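Local coordinates for putative NADH-depentdent flavin oxidoreductase (Cupriavidus metallidurans, PDB 5OCS), which probably uses FMN and a nicotinamide cofactor to reduce activated alkenes, as an ene-reductase of the Old Yellow Enzyme family, at residues A260-T266 and L295-V300; M230-T235 and T247-S251; Y281-Q287 and A311-E317. One frame throughout, in Å; residues are numbered along the deposited sequence.

Interaction 1. Residues A260-T266 and L295-V300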
loop_
_atom_site.group_PDB
_atom_site.type_symbol
_atom_site.label_atom_id
_atom_site.label_comp_id
_atom_site.label_asym_id
_atom_site.label_seq_id
_atom_site.Cartn_x
_atom_site.Cartn_y
_atom_site.Cartn_z
ATOM N N ALA D 260 -16.385 -16.290 19.700
ATOM C CA ALA D 260 -17.044 -15.097 19.202
ATOM C C ALA D 260 -17.655 -15.249 17.814
ATOM O O ALA D 260 -18.526 -14.477 17.424
ATOM C CB ALA D 260 -16.061 -13.934 19.190
ATOM N N ALA D 261 -17.155 -16.231 17.058
ATOM C CA ALA D 261 -17.514 -16.400 15.686
ATOM C C ALA D 261 -17.086 -17.764 15.221
ATOM O O ALA D 261 -16.437 -18.530 15.938
ATOM C CB ALA D 261 -16.857 -15.307 14.827
ATOM N N VAL D 262 -17.426 -18.046 13.982
ATOM C CA VAL D 262 -16.761 -19.109 13.233
ATOM C C VAL D 262 -16.468 -18.606 11.812
ATOM O O VAL D 262 -17.300 -17.944 11.168
ATOM C CB VAL D 262 -17.570 -20.439 13.269
ATOM C CG1 VAL D 262 -18.889 -20.283 12.565
ATOM C CG2 VAL D 262 -16.785 -21.579 12.624
ATOM N N HIS D 263 -15.253 -18.887 11.326
ATOM C CA HIS D 263 -14.843 -18.467 10.013
ATOM C C HIS D 263 -14.802 -19.718 9.159
ATOM O O HIS D 263 -13.995 -20.617 9.425
ATOM C CB HIS D 263 -13.462 -17.803 10.120
ATOM C CG HIS D 263 -13.010 -17.103 8.878
ATOM N ND1 HIS D 263 -11.858 -16.332 8.852
ATOM C CD2 HIS D 263 -13.547 -17.007 7.642
ATOM C CE1 HIS D 263 -11.703 -15.821 7.640
ATOM N NE2 HIS D 263 -12.704 -16.222 6.886
ATOM N N VAL D 264 -15.655 -19.766 8.145
ATOM C CA VAL D 264 -15.935 -21.014 7.410
ATOM C C VAL D 264 -15.259 -20.930 6.062
ATOM O O VAL D 264 -15.598 -20.063 5.264
ATOM C CB VAL D 264 -17.448 -21.220 7.226
ATOM C CG1 VAL D 264 -17.745 -22.461 6.400
ATOM C CG2 VAL D 264 -18.168 -21.271 8.585
ATOM N N SER D 265 -14.303 -21.828 5.797
ATOM C CA SER D 265 -13.697 -21.899 4.475
ATOM C C SER D 265 -14.656 -22.556 3.484
ATOM O O SER D 265 -15.697 -23.060 3.877
ATOM C CB SER D 265 -12.349 -22.602 4.538
ATOM O OG SER D 265 -11.386 -21.656 5.076
ATOM N N THR D 266 -14.340 -22.523 2.190
ATOM C CA THR D 266 -15.370 -22.830 1.188
ATOM C C THR D 266 -15.633 -24.303 1.026
ATOM O O THR D 266 -16.513 -24.661 0.269
ATOM C CB THR D 266 -15.011 -22.320 -0.228
ATOM O OG1 THR D 266 -13.858 -23.021 -0.705
ATOM C CG2 THR D 266 -14.730 -20.812 -0.223
ATOM N N LEU D 295 -23.926 -18.482 15.479
ATOM C CA LEU D 295 -22.734 -17.678 15.799
ATOM C C LEU D 295 -22.570 -16.628 14.694
ATOM O O LEU D 295 -22.970 -16.858 13.547
ATOM C CB LEU D 295 -21.448 -18.547 15.825
ATOM C CG LEU D 295 -20.906 -19.272 17.055
ATOM C CD1 LEU D 295 -19.771 -20.244 16.748
ATOM C CD2 LEU D 295 -20.487 -18.285 18.124
ATOM N N PRO D 296 -21.913 -15.492 14.984
ATOM C CA PRO D 296 -21.429 -14.632 13.900
ATOM C C PRO D 296 -20.570 -15.471 12.929
ATOM O O PRO D 296 -19.656 -16.166 13.386
ATOM C CB PRO D 296 -20.573 -13.605 14.650
ATOM C CG PRO D 296 -21.266 -13.474 15.952
ATOM C CD PRO D 296 -21.730 -14.853 16.300
ATOM N N THR D 297 -20.921 -15.462 11.658
ATOM C CA THR D 297 -20.369 -16.398 10.707
ATOM C C THR D 297 -19.611 -15.600 9.686
ATOM O O THR D 297 -20.184 -14.822 8.924
ATOM C CB THR D 297 -21.477 -17.223 10.049
ATOM O OG1 THR D 297 -22.172 -17.921 11.087
ATOM C CG2 THR D 297 -20.917 -18.187 9.056
ATOM N N MET D 298 -18.303 -15.779 9.673
ATOM C CA MET D 298 -17.480 -15.182 8.638
ATOM C C MET D 298 -17.305 -16.206 7.532
ATOM O O MET D 298 -17.034 -17.329 7.827
ATOM C CB MET D 298 -16.078 -14.820 9.148
ATOM C CG MET D 298 -15.992 -14.118 10.469
ATOM S SD MET D 298 -14.231 -13.609 10.724
ATOM C CE MET D 298 -14.318 -12.993 12.404
ATOM N N ALA D 299 -17.476 -15.824 6.285
ATOM C CA ALA D 299 -17.328 -16.724 5.181
ATOM C C ALA D 299 -16.194 -16.263 4.284
ATOM O O ALA D 299 -16.121 -15.083 3.918
ATOM C CB ALA D 299 -18.596 -16.766 4.376
ATOM N N VAL D 300 -15.329 -17.210 3.924
ATOM C CA VAL D 300 -14.355 -16.976 2.849
ATOM C C VAL D 300 -15.136 -16.737 1.590
ATOM O O VAL D 300 -16.000 -17.578 1.204
ATOM C CB VAL D 300 -13.451 -18.175 2.635
ATOM C CG1 VAL D 300 -12.582 -17.959 1.392
ATOM C CG2 VAL D 300 -12.564 -18.382 3.848
HETATM O O HOH W 1 -17.157 -19.900 2.707
#

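Interaction 2. Residues M230-T235 and T247-S251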
loop_
_atom_site.group_PDB
_atom_site.type_symbol
_atom_site.label_atom_id
_atom_site.label_comp_id
_atom_site.label_asym_id
_atom_site.label_seq_id
_atom_site.Cartn_x
_atom_site.Cartn_y
_atom_site.Cartn_z
ATOM N N MET D 230 -12.515 -19.622 15.725
ATOM C CA MET D 230 -11.782 -20.623 14.954
ATOM C C MET D 230 -12.121 -20.550 13.492
ATOM O O MET D 230 -13.273 -20.287 13.099
ATOM C CB MET D 230 -12.085 -22.051 15.472
ATOM C CG MET D 230 -11.166 -23.133 14.911
ATOM S SD MET D 230 -11.481 -24.768 15.636
ATOM C CE MET D 230 -10.823 -24.502 17.248
ATOM N N ARG D 231 -11.117 -20.898 12.689
ATOM C CA ARG D 231 -11.244 -21.068 11.259
ATOM C C ARG D 231 -11.468 -22.539 10.998
ATOM O O ARG D 231 -10.687 -23.343 11.475
ATOM C CB ARG D 231 -9.936 -20.633 10.580
ATOM C CG ARG D 231 -9.894 -20.779 9.069
ATOM C CD ARG D 231 -10.869 -19.858 8.359
ATOM N NE ARG D 231 -10.456 -19.654 6.961
ATOM C CZ ARG D 231 -9.553 -18.776 6.524
ATOM N NH1 ARG D 231 -9.009 -17.890 7.338
ATOM N NH2 ARG D 231 -9.248 -18.762 5.233
ATOM N N VAL D 232 -12.534 -22.874 10.247
ATOM C CA VAL D 232 -12.907 -24.272 10.013
ATOM C C VAL D 232 -13.130 -24.507 8.544
ATOM O O VAL D 232 -13.721 -23.670 7.864
ATOM C CB VAL D 232 -14.204 -24.640 10.769
ATOM C CG1 VAL D 232 -14.575 -26.112 10.538
ATOM C CG2 VAL D 232 -14.070 -24.369 12.279
ATOM N N SER D 233 -12.645 -25.647 8.030
ATOM C CA SER D 233 -12.966 -26.023 6.659
ATOM C C SER D 233 -14.366 -26.583 6.578
ATOM O O SER D 233 -14.667 -27.472 7.343
ATOM C CB SER D 233 -12.004 -27.107 6.177
ATOM O OG SER D 233 -12.386 -27.486 4.866
ATOM N N ALA D 234 -15.218 -26.091 5.674
ATOM C CA ALA D 234 -16.604 -26.578 5.618
ATOM C C ALA D 234 -16.668 -28.086 5.463
ATOM O O ALA D 234 -17.516 -28.738 6.088
ATOM C CB ALA D 234 -17.345 -25.915 4.482
ATOM N N THR D 235 -15.814 -28.606 4.581
ATOM C CA THR D 235 -15.789 -30.025 4.252
ATOM C C THR D 235 -14.525 -30.370 3.449
ATOM O O THR D 235 -13.961 -29.513 2.759
ATOM C CB THR D 235 -17.058 -30.446 3.452
ATOM O OG1 THR D 235 -17.033 -31.868 3.189
ATOM C CG2 THR D 235 -17.185 -29.706 2.113
ATOM N N THR D 247 -18.337 -29.940 10.726
ATOM C CA THR D 247 -18.269 -28.485 10.855
ATOM C C THR D 247 -19.393 -27.936 11.740
ATOM O O THR D 247 -19.155 -27.053 12.575
ATOM C CB THR D 247 -18.317 -27.834 9.471
ATOM O OG1 THR D 247 -17.160 -28.271 8.791
ATOM C CG2 THR D 247 -18.278 -26.342 9.525
ATOM N N ILE D 248 -20.606 -28.424 11.525
ATOM C CA ILE D 248 -21.761 -27.948 12.292
ATOM C C ILE D 248 -21.606 -28.347 13.746
ATOM O O ILE D 248 -21.851 -27.528 14.626
ATOM C CB ILE D 248 -23.098 -28.431 11.676
ATOM C CG1 ILE D 248 -23.295 -27.727 10.345
ATOM C CG2 ILE D 248 -24.275 -28.112 12.605
ATOM C CD1 ILE D 248 -24.333 -28.318 9.442
ATOM N N ALA D 249 -21.171 -29.582 14.001
ATOM C CA ALA D 249 -21.009 -30.059 15.378
ATOM C C ALA D 249 -19.889 -29.290 16.099
ATOM O O ALA D 249 -19.992 -28.911 17.286
ATOM C CB ALA D 249 -20.732 -31.555 15.379
ATOM N N LEU D 250 -18.812 -29.047 15.362
ATOM C CA LEU D 250 -17.732 -28.270 15.921
ATOM C C LEU D 250 -18.198 -26.803 16.226
ATOM O O LEU D 250 -17.857 -26.261 17.290
ATOM C CB LEU D 250 -16.513 -28.325 15.000
ATOM C CG LEU D 250 -15.299 -27.477 15.443
ATOM C CD1 LEU D 250 -14.719 -28.007 16.739
ATOM C CD2 LEU D 250 -14.234 -27.511 14.347
ATOM N N SER D 251 -18.982 -26.218 15.339
ATOM C CA SER D 251 -19.462 -24.828 15.484
ATOM C C SER D 251 -20.412 -24.720 16.686
ATOM O O SER D 251 -20.316 -23.772 17.476
ATOM C CB SER D 251 -20.103 -24.342 14.225
ATOM O OG SER D 251 -19.152 -24.352 13.153
#

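Interaction 3. Residues Y281-Q287 and A311-E317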
loop_
_atom_site.group_PDB
_atom_site.type_symbol
_atom_site.label_atom_id
_atom_site.label_comp_id
_atom_site.label_asym_id
_atom_site.label_seq_id
_atom_site.Cartn_x
_atom_site.Cartn_y
_atom_site.Cartn_z
ATOM N N TYR D 281 -26.810 -20.352 -3.448
ATOM C CA TYR D 281 -25.940 -19.559 -2.530
ATOM C C TYR D 281 -24.511 -19.551 -3.076
ATOM O O TYR D 281 -24.044 -20.552 -3.612
ATOM C CB TYR D 281 -25.918 -20.146 -1.144
ATOM C CG TYR D 281 -27.264 -20.286 -0.501
ATOM C CD1 TYR D 281 -28.145 -19.209 -0.400
ATOM C CD2 TYR D 281 -27.636 -21.501 0.053
ATOM C CE1 TYR D 281 -29.390 -19.364 0.213
ATOM C CE2 TYR D 281 -28.851 -21.660 0.668
ATOM C CZ TYR D 281 -29.727 -20.608 0.729
ATOM O OH TYR D 281 -30.925 -20.870 1.342
ATOM N N GLN D 282 -23.813 -18.433 -2.912
ATOM C CA GLN D 282 -22.404 -18.357 -3.238
ATOM C C GLN D 282 -21.537 -19.113 -2.253
ATOM O O GLN D 282 -20.540 -19.685 -2.669
ATOM C CB GLN D 282 -21.940 -16.910 -3.337
ATOM C CG GLN D 282 -22.569 -16.123 -4.464
ATOM C CD GLN D 282 -22.095 -14.673 -4.461
ATOM O OE1 GLN D 282 -20.941 -14.387 -4.798
ATOM N NE2 GLN D 282 -22.969 -13.766 -4.075
ATOM N N VAL D 283 -21.894 -19.063 -0.956
ATOM C CA VAL D 283 -21.154 -19.732 0.143
ATOM C C VAL D 283 -22.144 -20.647 0.889
ATOM O O VAL D 283 -22.588 -20.365 1.991
ATOM C CB VAL D 283 -20.422 -18.689 1.035
ATOM C CG1 VAL D 283 -19.254 -18.131 0.236
ATOM C CG2 VAL D 283 -21.325 -17.525 1.482
ATOM N N PRO D 284 -22.525 -21.760 0.241
ATOM C CA PRO D 284 -23.605 -22.565 0.829
ATOM C C PRO D 284 -23.328 -23.177 2.217
ATOM O O PRO D 284 -24.260 -23.359 3.064
ATOM C CB PRO D 284 -23.845 -23.662 -0.240
ATOM C CG PRO D 284 -22.615 -23.691 -1.049
ATOM C CD PRO D 284 -22.082 -22.283 -1.053
ATOM N N TYR D 285 -22.060 -23.502 2.471
ATOM C CA TYR D 285 -21.719 -24.123 3.705
ATOM C C TYR D 285 -21.763 -23.078 4.820
ATOM O O TYR D 285 -22.271 -23.348 5.887
ATOM C CB TYR D 285 -20.367 -24.786 3.619
ATOM C CG TYR D 285 -20.322 -25.863 2.553
ATOM C CD1 TYR D 285 -21.297 -26.883 2.513
ATOM C CD2 TYR D 285 -19.318 -25.873 1.580
ATOM C CE1 TYR D 285 -21.241 -27.891 1.540
ATOM C CE2 TYR D 285 -19.274 -26.855 0.600
ATOM C CZ TYR D 285 -20.212 -27.890 0.609
ATOM O OH TYR D 285 -20.187 -28.870 -0.383
ATOM N N ALA D 286 -21.254 -21.886 4.537
ATOM C CA ALA D 286 -21.300 -20.788 5.509
ATOM C C ALA D 286 -22.771 -20.451 5.800
ATOM O O ALA D 286 -23.150 -20.254 6.945
ATOM C CB ALA D 286 -20.552 -19.562 4.981
ATOM N N GLN D 287 -23.597 -20.459 4.761
ATOM C CA GLN D 287 -25.033 -20.183 4.904
ATOM C C GLN D 287 -25.698 -21.140 5.894
ATOM O O GLN D 287 -26.494 -20.747 6.781
ATOM C CB GLN D 287 -25.714 -20.211 3.529
ATOM C CG GLN D 287 -27.184 -19.763 3.496
ATOM C CD GLN D 287 -28.181 -20.795 4.022
ATOM O OE1 GLN D 287 -27.930 -21.999 4.017
ATOM N NE2 GLN D 287 -29.287 -20.310 4.554
ATOM N N ALA D 311 -24.315 -9.333 -2.037
ATOM C CA ALA D 311 -25.334 -10.369 -2.141
ATOM C C ALA D 311 -25.152 -11.432 -1.064
ATOM O O ALA D 311 -26.152 -11.898 -0.457
ATOM C CB ALA D 311 -25.341 -11.022 -3.517
ATOM N N ILE D 312 -23.904 -11.841 -0.824
ATOM C CA ILE D 312 -23.627 -12.766 0.281
ATOM C C ILE D 312 -24.223 -12.210 1.575
ATOM O O ILE D 312 -24.824 -12.939 2.341
ATOM C CB ILE D 312 -22.114 -13.094 0.407
ATOM C CG1 ILE D 312 -21.701 -14.034 -0.741
ATOM C CG2 ILE D 312 -21.770 -13.667 1.786
ATOM C CD1 ILE D 312 -20.196 -14.148 -0.918
ATOM N N ILE D 313 -24.029 -10.925 1.866
ATOM C CA ILE D 313 -24.548 -10.414 3.124
ATOM C C ILE D 313 -26.070 -10.275 3.069
ATOM O O ILE D 313 -26.777 -10.658 4.020
ATOM C CB ILE D 313 -23.917 -9.063 3.472
ATOM C CG1 ILE D 313 -22.374 -9.195 3.613
ATOM C CG2 ILE D 313 -24.544 -8.474 4.706
ATOM C CD1 ILE D 313 -21.872 -10.151 4.671
ATOM N N ALA D 314 -26.560 -9.690 1.977
ATOM C CA ALA D 314 -27.991 -9.345 1.866
ATOM C C ALA D 314 -28.854 -10.596 1.787
ATOM O O ALA D 314 -29.976 -10.600 2.295
ATOM C CB ALA D 314 -28.237 -8.439 0.673
ATOM N N ASN D 315 -28.293 -11.677 1.223
ATOM C CA ASN D 315 -28.961 -12.974 1.168
ATOM C C ASN D 315 -28.747 -13.841 2.429
ATOM O O ASN D 315 -29.059 -15.041 2.426
ATOM C CB ASN D 315 -28.521 -13.706 -0.122
ATOM C CG ASN D 315 -29.488 -14.811 -0.551
ATOM O OD1 ASN D 315 -30.726 -14.697 -0.361
ATOM N ND2 ASN D 315 -28.936 -15.900 -1.138
ATOM N N ASN D 316 -28.229 -13.249 3.507
ATOM C CA ASN D 316 -28.072 -13.906 4.783
ATOM C C ASN D 316 -27.199 -15.173 4.734
ATOM O O ASN D 316 -27.450 -16.141 5.468
ATOM C CB ASN D 316 -29.459 -14.196 5.390
ATOM C CG ASN D 316 -30.184 -12.920 5.791
ATOM O OD1 ASN D 316 -29.771 -12.254 6.711
ATOM N ND2 ASN D 316 -31.254 -12.579 5.085
ATOM N N GLU D 317 -26.206 -15.172 3.836
ATOM C CA GLU D 317 -25.283 -16.300 3.703
ATOM C C GLU D 317 -24.162 -16.211 4.737
ATOM O O GLU D 317 -23.619 -17.230 5.104
ATOM C CB GLU D 317 -24.710 -16.419 2.291
ATOM C CG GLU D 317 -25.735 -16.784 1.228
ATOM C CD GLU D 317 -25.233 -16.714 -0.202
ATOM O OE1 GLU D 317 -24.074 -17.080 -0.478
ATOM O OE2 GLU D 317 -26.016 -16.315 -1.084
HETATM O O HOH W 2 -25.548 -14.705 -3.011
HETATM O O HOH W 3 -27.889 -18.281 6.928
HETATM O O HOH W 4 -29.972 -17.528 3.687
#

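Interaction 1. Residues A260-T266 and L295-V300
Val262 and Val264 pair with Thr297 and Ala299 where two neighbouring parallel strands, 262-265 and 297-300, run side by side in the eight-stranded TIM barrel. Four backbone bonds make the ladder. Val262 N gives to Pro296 O, and Met298 N returns to Val262 O at 2.8 Å; one step on, Val264 N binds Met298 O and Val300 N binds Val264 O. His263 CA also lies 3.3 Å from Met298 O, a CH-O contact. A water donates to both Val264 O and Val300 O, closing the end of the ladder.

Inside the barrel, the sulfur-aromatic pair His263 and Met298 cross at about a right angle. With CG anti to the backbone N (chi1 -170°), the imidazole presents one face to Met298 SD, 4.3 Å from the ring centroid and offset toward the rim. Glu176 at ND1 and Ser322 at NE2 fix the rotation of the ring. On the outer face, Val262 and Thr297 turn to helix 284-293. Where the strands begin, Leu295 CD1 rests on Val262 CB. At the C-terminal end of the pair, the branches of Val300 part: CG1 lies 3.9 Å from Thr266 CG2, whereas CG2 packs within 3.7 Å of both His263 NE2 and Ser265 OG, the latter bonded to Arg231 NE.

Interaction 2. Residues M230-T235 and T247-S251
A strand packs on its following helix here, within the beta-alpha-beta unit of strand 228-233, helix 244-256 and strand 262-265 in the TIM barrel. Val232 and Met230 point outward from the strand and meet Thr247 and Leu250, about one helical turn apart. The short axes run nearly antiparallel, at 165°, and approach to 9.5 Å, a separation filled by side chains.

The apolar part centres on Leu250, whose CG stands anti to the backbone N (chi1 177°) and sends CD2 to the strand. There CD2 lies 3.8 Å from Val232 CG2, and Met230 SD touches the same methyl at 4.1 Å, its chain nearly perpendicular to that of Leu250. The other branch, Val232 CG1, turns mainly to Thr247 and is 3.8 Å from Thr247 CG2, the two side chains lying alongside but running opposite ways.

Thr247 supplies the polar link. Its OG1 donates to Ala234 O at 2.8 Å, from well above the carbonyl plane, and so ties the first part of the helix to the chain leaving the strand. One turn on, Ser251 N and Ser251 OG grip Thr247 O from opposite faces of its plane, OG at 2.8 Å.

Arg231 points the other way, into the barrel, where its salt bridge to Glu176 and bond to Ser265 hold this FMN-binding residue in place. Outside the barrel, Leu250 is backed by Met208 and Leu212 of helix 204-221, while Ile248 packs on helix 284-293 and Val232 on Val262 of the adjacent strand.

Interaction 3. Residues Y281-Q287 and A311-E317
A Schellman motif ends helix 306-314, and Glu317, whose N closes the motif, sends its side chain to the start of helix 284-293. Asn316, with positive phi, is the C-prime residue of the motif; Glu317 N returns to Ile312 O and Asn316 N to Ile313 O. From there the Glu317 carboxylate extends to residues 281-283. Its OE1 takes a nearly straight bond (3.0 Å, 164°) from the N of Val283, the N-cap residue of helix 284-293, and a weak one from Gln282 N. OE2 accepts Asn315 ND2 on its anti lone pair at 2.9 Å, and a water joins it to Gln282 NE2. Held at both oxygens, the carboxylate lies against Tyr281 CB.

Gln287 CG sits over the centre of the Tyr281 ring, 3.7 Å above its plane, while Asn315 ND2 approaches the ring edge in plane, 3.5 Å from CD1. Gln282, extended beyond CG, lies across Ile312 with its amide on CG1 and NE2 also bound to Gln308 O. Val283 CG2 meets Ile312 CG2 at 3.9 Å. Two further waters bridge Gln287 to the carbonyls of Asn315 and Asn316. A Schellman-ended helix thus meets, through the carboxylate that follows it, the N-terminal end of its neighbour in the outer layer of this TIM barrel.

Overall arrangement
The three contacts follow one wall of the barrel from strand 228-233 to the helix after strand 297-300. Interactions 1 and 2, with centres about 8 Å apart, share the sheet: His263 O meets Val232 N and Ser265 N meets Val232 O, each at 2.8 Å. Interaction 3 lies about 11 Å from interaction 1, centre to centre, with its segments alternating with those of interaction 1 along the chain; Ala286 CB packs 3.5 Å from Ala299 CB on the outer face. Tyr285 joins interactions 2 and 3 through Ala234. Inside, Arg231, Ser265 and Thr266 together bond a citrate, probably from crystallisation, while no FMN is bound to this chain.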